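Local atomic coordinates of 65 kDa virulence protein (Salmonella typhimurium, PDB entry 2GWM), a protein that probably transfers ADP-ribose from NAD(+) to an arginine of host actin through its C-terminal mono-ADP-ribosyltransferase domain, blocking actin polymerization. Residues I119-H132 with D186-N200. Residues are numbered along the deposited sequence; the frame is centred on the assembly and turned at random.
Sequences INDTILNIYLEKGH and DTNRIKRIINMRVLN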
ATOM      1  N   ILE A 119       2.731  -3.713  14.016  1.00 22.28           N
ATOM      2  CA  ILE A 119       2.342  -2.707  15.022  1.00 22.57           C
ATOM      3  C   ILE A 119       2.935  -1.342  14.707  1.00 21.23           C
ATOM      4  O   ILE A 119       4.105  -1.233  14.286  1.00 22.72           O
ATOM      5  CB  ILE A 119       2.767  -3.197  16.374  1.00 21.05           C
ATOM      6  CG1 ILE A 119       1.980  -4.455  16.797  1.00 20.68           C
ATOM      7  CG2 ILE A 119       2.649  -2.055  17.439  1.00 21.61           C
ATOM      8  CD1 ILE A 119       2.515  -5.169  17.979  1.00 23.65           C
ATOM      9  N   ASN A 120       2.107  -0.320  14.839  1.00 21.24           N
ATOM     10  CA  ASN A 120       2.456   1.050  14.675  1.00 21.52           C
ATOM     11  C   ASN A 120       1.426   1.891  15.420  1.00 19.84           C
ATOM     12  O   ASN A 120       0.549   1.331  16.081  1.00 20.33           O
ATOM     13  CB  ASN A 120       2.451   1.419  13.185  1.00 24.98           C
ATOM     14  CG  ASN A 120       3.497   2.409  12.814  1.00 26.85           C
ATOM     15  OD1 ASN A 120       3.760   3.385  13.543  1.00 28.97           O
ATOM     16  ND2 ASN A 120       4.139   2.180  11.617  1.00 31.47           N
ATOM     17  N   ASP A 121       1.519   3.210  15.334  1.00 19.12           N
ATOM     18  CA  ASP A 121       0.534   4.025  16.061  1.00 20.11           C
ATOM     19  C   ASP A 121      -0.910   3.799  15.618  1.00 18.78           C
ATOM     20  O   ASP A 121      -1.840   3.938  16.407  1.00 19.39           O
ATOM     21  CB  ASP A 121       0.914   5.512  16.165  1.00 21.51           C
ATOM     22  CG  ASP A 121       0.863   6.321  14.845  1.00 22.92           C
ATOM     23  OD1 ASP A 121      -0.125   6.185  14.098  1.00 22.94           O
ATOM     24  OD2 ASP A 121       1.830   7.137  14.604  1.00 24.43           O
ATOM     25  N   THR A 122      -1.083   3.411  14.372  1.00 18.17           N
ATOM     26  CA  THR A 122      -2.380   3.172  13.787  1.00 18.64           C
ATOM     27  C   THR A 122      -2.435   1.784  13.166  1.00 19.40           C
ATOM     28  O   THR A 122      -1.550   1.415  12.370  1.00 20.65           O
ATOM     29  CB  THR A 122      -2.657   4.233  12.713  1.00 20.18           C
ATOM     30  OG1 THR A 122      -2.596   5.512  13.285  1.00 21.35           O
ATOM     31  CG2 THR A 122      -3.982   4.018  12.074  1.00 21.41           C
ATOM     32  N   ILE A 123      -3.453   1.011  13.474  1.00 18.23           N
ATOM     33  CA  ILE A 123      -3.722  -0.235  12.821  1.00 19.23           C
ATOM     34  C   ILE A 123      -4.966  -0.051  11.997  1.00 19.69           C
ATOM     35  O   ILE A 123      -6.028   0.341  12.481  1.00 19.32           O
ATOM     36  CB  ILE A 123      -3.993  -1.393  13.816  1.00 20.10           C
ATOM     37  CG1 ILE A 123      -2.889  -1.528  14.864  1.00 22.82           C
ATOM     38  CG2 ILE A 123      -4.185  -2.720  13.095  1.00 21.69           C
ATOM     39  CD1 ILE A 123      -1.518  -1.637  14.322  1.00 22.82           C
ATOM     40  N   LEU A 124      -4.829  -0.299  10.704  1.00 19.18           N
ATOM     41  CA  LEU A 124      -5.990  -0.327   9.797  1.00 18.74           C
ATOM     42  C   LEU A 124      -6.529  -1.729   9.632  1.00 19.62           C
ATOM     43  O   LEU A 124      -5.799  -2.678   9.327  1.00 20.25           O
ATOM     44  CB  LEU A 124      -5.564   0.160   8.415  1.00 19.48           C
ATOM     45  CG  LEU A 124      -4.918   1.507   8.367  1.00 20.63           C
ATOM     46  CD1 LEU A 124      -4.605   1.919   6.915  1.00 22.05           C
ATOM     47  CD2 LEU A 124      -5.656   2.596   9.065  1.00 24.36           C
ATOM     48  N   ASN A 125      -7.845  -1.883   9.832  1.00 18.84           N
ATOM     49  CA  ASN A 125      -8.579  -3.090   9.655  1.00 19.39           C
ATOM     50  C   ASN A 125      -9.472  -2.810   8.467  1.00 19.20           C
ATOM     51  O   ASN A 125     -10.364  -2.055   8.549  1.00 20.10           O
ATOM     52  CB  ASN A 125      -9.444  -3.321  10.939  1.00 20.20           C
ATOM     53  CG  ASN A 125     -10.277  -4.554  10.884  1.00 21.41           C
ATOM     54  OD1 ASN A 125      -9.807  -5.641  10.508  1.00 25.08           O
ATOM     55  ND2 ASN A 125     -11.571  -4.416  11.306  1.00 24.15           N
ATOM     56  N   ILE A 126      -9.086  -3.365   7.326  1.00 19.25           N
ATOM     57  CA  ILE A 126      -9.637  -3.000   6.012  1.00 20.20           C
ATOM     58  C   ILE A 126     -10.511  -4.078   5.434  1.00 19.27           C
ATOM     59  O   ILE A 126     -10.011  -5.119   4.991  1.00 20.68           O
ATOM     60  CB  ILE A 126      -8.487  -2.683   5.029  1.00 20.09           C
ATOM     61  CG1 ILE A 126      -7.559  -1.615   5.561  1.00 20.74           C
ATOM     62  CG2 ILE A 126      -9.071  -2.229   3.694  1.00 21.31           C
ATOM     63  CD1 ILE A 126      -6.346  -1.387   4.701  1.00 22.02           C
ATOM     64  N   TYR A 127     -11.819  -3.847   5.449  1.00 20.03           N
ATOM     65  CA  TYR A 127     -12.759  -4.794   4.901  1.00 20.63           C
ATOM     66  C   TYR A 127     -12.826  -4.695   3.393  1.00 19.87           C
ATOM     67  O   TYR A 127     -12.795  -3.607   2.834  1.00 20.51           O
ATOM     68  CB  TYR A 127     -14.136  -4.577   5.489  1.00 21.00           C
ATOM     69  CG  TYR A 127     -14.143  -4.918   6.987  1.00 21.34           C
ATOM     70  CD1 TYR A 127     -14.014  -6.236   7.406  1.00 21.04           C
ATOM     71  CD2 TYR A 127     -14.187  -3.920   7.965  1.00 24.45           C
ATOM     72  CE1 TYR A 127     -14.052  -6.571   8.737  1.00 23.67           C
ATOM     73  CE2 TYR A 127     -14.175  -4.234   9.310  1.00 26.25           C
ATOM     74  CZ  TYR A 127     -14.084  -5.570   9.708  1.00 25.18           C
ATOM     75  OH  TYR A 127     -14.090  -5.856  11.071  1.00 27.56           O
ATOM     76  N   LEU A 128     -13.011  -5.829   2.759  1.00 20.23           N
ATOM     77  CA  LEU A 128     -13.040  -5.931   1.315  1.00 20.57           C
ATOM     78  C   LEU A 128     -14.302  -6.563   0.867  1.00 20.37           C
ATOM     79  O   LEU A 128     -14.778  -7.462   1.519  1.00 21.40           O
ATOM     80  CB  LEU A 128     -11.896  -6.833   0.829  1.00 20.68           C
ATOM     81  CG  LEU A 128     -10.509  -6.367   1.261  1.00 21.50           C
ATOM     82  CD1 LEU A 128      -9.482  -7.367   0.743  1.00 23.66           C
ATOM     83  CD2 LEU A 128     -10.154  -4.938   0.816  1.00 20.81           C
ATOM     84  N   GLU A 129     -14.877  -6.071  -0.221  1.00 20.95           N
ATOM     85  CA  GLU A 129     -16.018  -6.724  -0.857  1.00 21.29           C
ATOM     86  C   GLU A 129     -15.568  -7.502  -2.076  1.00 21.91           C
ATOM     87  O   GLU A 129     -14.503  -7.247  -2.620  1.00 21.96           O
ATOM     88  CB  GLU A 129     -17.066  -5.689  -1.276  1.00 21.95           C
ATOM     89  CG  GLU A 129     -17.751  -4.973  -0.155  1.00 27.30           C
ATOM     90  CD  GLU A 129     -18.319  -5.918   0.863  1.00 29.92           C
ATOM     91  OE1 GLU A 129     -19.090  -6.825   0.423  1.00 34.38           O
ATOM     92  OE2 GLU A 129     -18.006  -5.773   2.076  1.00 32.14           O
ATOM     93  N   LYS A 130     -16.379  -8.459  -2.499  1.00 23.14           N
ATOM     94  CA  LYS A 130     -15.989  -9.385  -3.574  1.00 24.40           C
ATOM     95  C   LYS A 130     -15.711  -8.606  -4.819  1.00 24.14           C
ATOM     96  O   LYS A 130     -16.406  -7.666  -5.099  1.00 24.84           O
ATOM     97  CB  LYS A 130     -17.099 -10.367  -3.855  1.00 24.95           C
ATOM     98  CG  LYS A 130     -17.284 -11.449  -2.851  1.00 29.64           C
ATOM     99  CD  LYS A 130     -18.506 -12.263  -3.290  1.00 31.25           C
ATOM    100  CE  LYS A 130     -19.148 -13.114  -2.216  1.00 34.55           C
ATOM    101  NZ  LYS A 130     -20.357 -13.801  -2.738  1.00 36.73           N
ATOM    102  N   GLY A 131     -14.642  -8.944  -5.525  1.00 24.36           N
ATOM    103  CA  GLY A 131     -14.334  -8.322  -6.826  1.00 24.31           C
ATOM    104  C   GLY A 131     -13.378  -7.154  -6.747  1.00 23.12           C
ATOM    105  O   GLY A 131     -13.140  -6.441  -7.736  1.00 24.15           O
ATOM    106  N   HIS A 132     -12.846  -6.928  -5.543  1.00 22.44           N
ATOM    107  CA  HIS A 132     -11.903  -5.843  -5.316  1.00 21.50           C
ATOM    108  C   HIS A 132     -10.609  -6.097  -6.121  1.00 20.74           C
ATOM    109  O   HIS A 132     -10.380  -7.211  -6.571  1.00 21.32           O
ATOM    110  CB  HIS A 132     -11.587  -5.743  -3.829  1.00 21.03           C
ATOM    111  CG  HIS A 132     -10.871  -6.944  -3.301  1.00 21.50           C
ATOM    112  ND1 HIS A 132      -9.514  -7.103  -3.441  1.00 21.28           N
ATOM    113  CD2 HIS A 132     -11.319  -8.064  -2.684  1.00 20.33           C
ATOM    114  CE1 HIS A 132      -9.152  -8.257  -2.913  1.00 21.86           C
ATOM    115  NE2 HIS A 132     -10.226  -8.857  -2.430  1.00 21.94           N
ATOM    116  N   ASP A 186       5.342  -4.150  20.222  1.00 17.93           N
ATOM    117  CA  ASP A 186       4.821  -3.583  21.499  1.00 17.37           C
ATOM    118  C   ASP A 186       3.499  -2.947  21.291  1.00 17.28           C
ATOM    119  O   ASP A 186       3.418  -1.847  20.786  1.00 17.64           O
ATOM    120  CB  ASP A 186       5.792  -2.541  22.069  1.00 17.82           C
ATOM    121  CG  ASP A 186       5.336  -2.005  23.448  1.00 16.94           C
ATOM    122  OD1 ASP A 186       4.243  -2.463  23.953  1.00 17.03           O
ATOM    123  OD2 ASP A 186       6.059  -1.161  24.038  1.00 16.12           O
ATOM    124  N   THR A 187       2.442  -3.649  21.688  1.00 17.67           N
ATOM    125  CA  THR A 187       1.122  -3.114  21.494  1.00 18.19           C
ATOM    126  C   THR A 187       0.830  -1.824  22.272  1.00 16.38           C
ATOM    127  O   THR A 187      -0.135  -1.127  21.903  1.00 17.44           O
ATOM    128  CB  THR A 187      -0.002  -4.132  21.783  1.00 20.93           C
ATOM    129  OG1 THR A 187       0.163  -4.580  23.119  1.00 24.24           O
ATOM    130  CG2 THR A 187       0.075  -5.264  20.797  1.00 24.12           C
ATOM    131  N   ASN A 188       1.641  -1.507  23.269  1.00 17.50           N
ATOM    132  CA  ASN A 188       1.413  -0.267  23.993  1.00 17.64           C
ATOM    133  C   ASN A 188       1.651   0.974  23.129  1.00 17.89           C
ATOM    134  O   ASN A 188       1.234   2.067  23.487  1.00 18.60           O
ATOM    135  CB  ASN A 188       2.212  -0.189  25.266  1.00 18.40           C
ATOM    136  CG  ASN A 188       1.846  -1.290  26.275  1.00 18.21           C
ATOM    137  OD1 ASN A 188       2.742  -1.889  26.901  1.00 21.66           O
ATOM    138  ND2 ASN A 188       0.615  -1.606  26.370  1.00 15.97           N
ATOM    139  N   ARG A 189       2.335   0.782  21.990  1.00 17.11           N
ATOM    140  CA  ARG A 189       2.573   1.854  21.014  1.00 17.82           C
ATOM    141  C   ARG A 189       1.328   2.256  20.227  1.00 17.45           C
ATOM    142  O   ARG A 189       1.298   3.299  19.611  1.00 17.67           O
ATOM    143  CB  ARG A 189       3.582   1.392  19.947  1.00 17.81           C
ATOM    144  CG  ARG A 189       4.956   1.108  20.512  1.00 19.38           C
ATOM    145  CD  ARG A 189       5.920   0.450  19.453  1.00 22.06           C
ATOM    146  NE  ARG A 189       5.958   1.273  18.259  1.00 23.34           N
ATOM    147  CZ  ARG A 189       5.997   0.860  16.983  1.00 26.82           C
ATOM    148  NH1 ARG A 189       5.999  -0.429  16.626  1.00 31.44           N
ATOM    149  NH2 ARG A 189       6.024   1.795  16.030  1.00 31.72           N
ATOM    150  N   ILE A 190       0.285   1.437  20.269  1.00 16.65           N
ATOM    151  CA  ILE A 190      -0.860   1.641  19.416  1.00 17.25           C
ATOM    152  C   ILE A 190      -1.762   2.705  19.964  1.00 17.37           C
ATOM    153  O   ILE A 190      -2.203   2.597  21.135  1.00 18.19           O
ATOM    154  CB  ILE A 190      -1.643   0.334  19.166  1.00 17.78           C
ATOM    155  CG1 ILE A 190      -0.715  -0.729  18.542  1.00 17.50           C
ATOM    156  CG2 ILE A 190      -2.870   0.550  18.307  1.00 18.82           C
ATOM    157  CD1 ILE A 190      -1.333  -2.076  18.526  1.00 19.66           C
ATOM    158  N   LYS A 191      -2.087   3.680  19.118  1.00 17.85           N
ATOM    159  CA  LYS A 191      -2.957   4.755  19.500  1.00 18.02           C
ATOM    160  C   LYS A 191      -4.393   4.568  19.049  1.00 19.08           C
ATOM    161  O   LYS A 191      -5.344   4.991  19.705  1.00 19.95           O
ATOM    162  CB  LYS A 191      -2.440   6.066  18.933  1.00 20.19           C
ATOM    163  CG  LYS A 191      -3.191   7.282  19.412  1.00 23.64           C
ATOM    164  CD  LYS A 191      -2.164   8.407  19.635  1.00 31.46           C
ATOM    165  CE  LYS A 191      -2.702   9.496  20.511  1.00 35.97           C
ATOM    166  NZ  LYS A 191      -3.651  10.342  19.754  1.00 42.00           N
ATOM    167  N   ARG A 192      -4.586   3.867  17.942  1.00 18.71           N
ATOM    168  CA  ARG A 192      -5.905   3.720  17.387  1.00 19.34           C
ATOM    169  C   ARG A 192      -5.967   2.572  16.408  1.00 18.66           C
ATOM    170  O   ARG A 192      -4.962   2.163  15.800  1.00 18.40           O
ATOM    171  CB  ARG A 192      -6.317   5.016  16.703  1.00 18.64           C
ATOM    172  CG  ARG A 192      -5.505   5.212  15.426  1.00 20.75           C
ATOM    173  CD  ARG A 192      -5.791   6.552  14.782  1.00 22.93           C
ATOM    174  NE  ARG A 192      -5.415   7.735  15.562  1.00 22.36           N
ATOM    175  CZ  ARG A 192      -4.178   8.204  15.704  1.00 23.31           C
ATOM    176  NH1 ARG A 192      -3.159   7.532  15.188  1.00 22.84           N
ATOM    177  NH2 ARG A 192      -3.941   9.327  16.413  1.00 22.27           N
ATOM    178  N   ILE A 193      -7.162   2.043  16.287  1.00 18.04           N
ATOM    179  CA  ILE A 193      -7.596   1.194  15.201  1.00 18.62           C
ATOM    180  C   ILE A 193      -8.550   1.976  14.359  1.00 19.95           C
ATOM    181  O   ILE A 193      -9.454   2.617  14.863  1.00 19.78           O
ATOM    182  CB  ILE A 193      -8.279  -0.143  15.725  1.00 19.44           C
ATOM    183  CG1 ILE A 193      -7.346  -0.923  16.639  1.00 20.63           C
ATOM    184  CG2 ILE A 193      -8.842  -0.985  14.549  1.00 20.53           C
ATOM    185  CD1 ILE A 193      -8.116  -1.906  17.505  1.00 21.84           C
ATOM    186  N   ILE A 194      -8.373   1.856  13.038  1.00 19.08           N
ATOM    187  CA  ILE A 194      -9.287   2.462  12.110  1.00 18.89           C
ATOM    188  C   ILE A 194      -9.852   1.326  11.303  1.00 19.42           C
ATOM    189  O   ILE A 194      -9.144   0.615  10.619  1.00 19.92           O
ATOM    190  CB  ILE A 194      -8.660   3.485  11.188  1.00 19.65           C
ATOM    191  CG1 ILE A 194      -7.943   4.551  11.985  1.00 19.81           C
ATOM    192  CG2 ILE A 194      -9.755   4.109  10.315  1.00 20.12           C
ATOM    193  CD1 ILE A 194      -7.264   5.604  11.136  1.00 22.10           C
ATOM    194  N   ASN A 195     -11.179   1.182  11.381  1.00 19.33           N
ATOM    195  CA  ASN A 195     -11.958   0.210  10.610  1.00 18.87           C
ATOM    196  C   ASN A 195     -12.387   0.909   9.327  1.00 19.15           C
ATOM    197  O   ASN A 195     -13.090   1.921   9.364  1.00 18.76           O
ATOM    198  CB  ASN A 195     -13.164  -0.279  11.415  1.00 18.91           C
ATOM    199  CG  ASN A 195     -12.767  -0.954  12.682  1.00 21.22           C
ATOM    200  OD1 ASN A 195     -13.146  -0.505  13.819  1.00 23.89           O
ATOM    201  ND2 ASN A 195     -12.078  -2.058  12.534  1.00 17.74           N
ATOM    202  N   MET A 196     -11.983   0.336   8.214  1.00 20.03           N
ATOM    203  CA  MET A 196     -12.151   0.914   6.880  1.00 21.35           C
ATOM    204  C   MET A 196     -12.772  -0.097   5.961  1.00 20.52           C
ATOM    205  O   MET A 196     -12.725  -1.299   6.218  1.00 19.98           O
ATOM    206  CB  MET A 196     -10.780   1.229   6.225  1.00 22.42           C
ATOM    207  CG  MET A 196      -9.940   2.080   6.983  1.00 26.27           C
ATOM    208  SD  MET A 196      -8.519   2.474   6.017  1.00 28.44           S
ATOM    209  CE  MET A 196      -8.288   4.103   6.524  1.00 32.35           C
ATOM    210  N   ARG A 197     -13.262   0.377   4.801  1.00 19.51           N
ATOM    211  CA  ARG A 197     -13.809  -0.513   3.797  1.00 20.95           C
ATOM    212  C   ARG A 197     -13.390  -0.042   2.422  1.00 20.06           C
ATOM    213  O   ARG A 197     -13.528   1.149   2.122  1.00 21.91           O
ATOM    214  CB  ARG A 197     -15.329  -0.547   3.869  1.00 20.17           C
ATOM    215  CG  ARG A 197     -15.974  -1.527   2.931  1.00 22.84           C
ATOM    216  CD  ARG A 197     -17.482  -1.710   3.204  1.00 24.43           C
ATOM    217  NE  ARG A 197     -17.723  -1.993   4.588  1.00 29.25           N
ATOM    218  CZ  ARG A 197     -17.602  -3.171   5.172  1.00 23.10           C
ATOM    219  NH1 ARG A 197     -17.362  -4.267   4.476  1.00 30.85           N
ATOM    220  NH2 ARG A 197     -17.690  -3.203   6.490  1.00 33.62           N
ATOM    221  N   VAL A 198     -12.847  -0.945   1.615  1.00 18.70           N
ATOM    222  CA  VAL A 198     -12.551  -0.586   0.201  1.00 19.13           C
ATOM    223  C   VAL A 198     -13.863  -0.502  -0.571  1.00 19.65           C
ATOM    224  O   VAL A 198     -14.687  -1.398  -0.467  1.00 20.85           O
ATOM    225  CB  VAL A 198     -11.567  -1.583  -0.425  1.00 19.14           C
ATOM    226  CG1 VAL A 198     -11.423  -1.310  -1.939  1.00 20.04           C
ATOM    227  CG2 VAL A 198     -10.214  -1.477   0.224  1.00 21.57           C
ATOM    228  N   LEU A 199     -14.095   0.605  -1.294  1.00 21.01           N
ATOM    229  CA  LEU A 199     -15.228   0.749  -2.189  1.00 20.55           C
ATOM    230  C   LEU A 199     -14.843   0.357  -3.599  1.00 21.06           C
ATOM    231  O   LEU A 199     -14.039   1.049  -4.198  1.00 22.74           O
ATOM    232  CB  LEU A 199     -15.770   2.199  -2.169  1.00 21.32           C
ATOM    233  CG  LEU A 199     -16.098   2.747  -0.784  1.00 21.87           C
ATOM    234  CD1 LEU A 199     -16.464   4.244  -0.762  1.00 20.18           C
ATOM    235  CD2 LEU A 199     -17.258   1.966  -0.191  1.00 26.31           C
ATOM    236  N   ASN A 200     -15.368  -0.759  -4.088  1.00 23.28           N
ATOM    237  CA  ASN A 200     -15.106  -1.237  -5.474  1.00 24.70           C
ATOM    238  C   ASN A 200     -15.820  -0.406  -6.511  1.00 27.19           C
ATOM    239  O   ASN A 200     -16.884   0.097  -6.217  1.00 29.28           O
ATOM    240  CB  ASN A 200     -15.605  -2.656  -5.635  1.00 25.29           C
ATOM    241  CG  ASN A 200     -14.878  -3.638  -4.772  1.00 24.19           C
ATOM    242  OD1 ASN A 200     -15.401  -4.762  -4.579  1.00 31.17           O
ATOM    243  ND2 ASN A 200     -13.714  -3.262  -4.224  1.00 19.78           N
ATOM    244  OXT ASN A 200     -15.381  -0.301  -7.687  1.00 29.96           O
TER
HETATM  245  O   HOH W   1       6.774   0.619  13.462  1.00 40.66           O
HETATM  246  O   HOH W   2     -13.902  -3.843  -1.485  1.00 23.29           O
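Arg-192 crosses the side chain of Thr-122 at a slant where strands 122-127 and 192-198 begin to pair, the only parallel neighbours in the five-stranded mixed sheet of this ADP-ribosyltransferase domain. Ile-123, Asn-125 and Tyr-127 join them, each N donating to Arg-192, Ile-194 or Met-196 O and each O accepting from Ile-194, Met-196 or Val-198 N. Arg-192 CG sits between backbone N and carbonyl carbon (chi1 71°), and a single bend at chi3 (64°) brings the guanidinium edge to Thr-122: Arg-192 NH1 donates to Thr-122 OG1 at 2.8 Å, and OG1 donates in turn to Asp-121 OD1. Asp-121 OD1 lies straight on from the CZ-NH1 bond, 3.5 Å from Arg-192 NH1, in a longer salt bridge, the carboxylate turned almost perpendicular (88°); Asp-86 forms a salt bridge with the other terminal nitrogen, NH2. Further along this face, Leu-124 and Ile-194 lie alongside each other, pointing the same way, Leu-124 CD2 3.8 Å from Ile-194 CB. Leu-124 also packs near Arg-81, a predicted active-site residue of neighbouring strand 78-83. Met-196 and Ile-126 continue this apolar face to Val-198, whose CG2 meets Leu-128 CD2 at 3.5 Å. On the face of Asn-125 and Tyr-127, the Arg-197 guanidinium lies with one face over Tyr-127 CB. Arg-197 NH1 makes a salt bridge to Glu-129 OE2 at 2.9 Å, weak as a hydrogen bond; Glu-160 pairs with Arg-197 NE and Arg-77 with Glu-129 OE1. At the start of the pairing, Asp-121 O accepts two backbone bonds, from Lys-191 N at 2.7 Å and Arg-192 N at 3.1 Å.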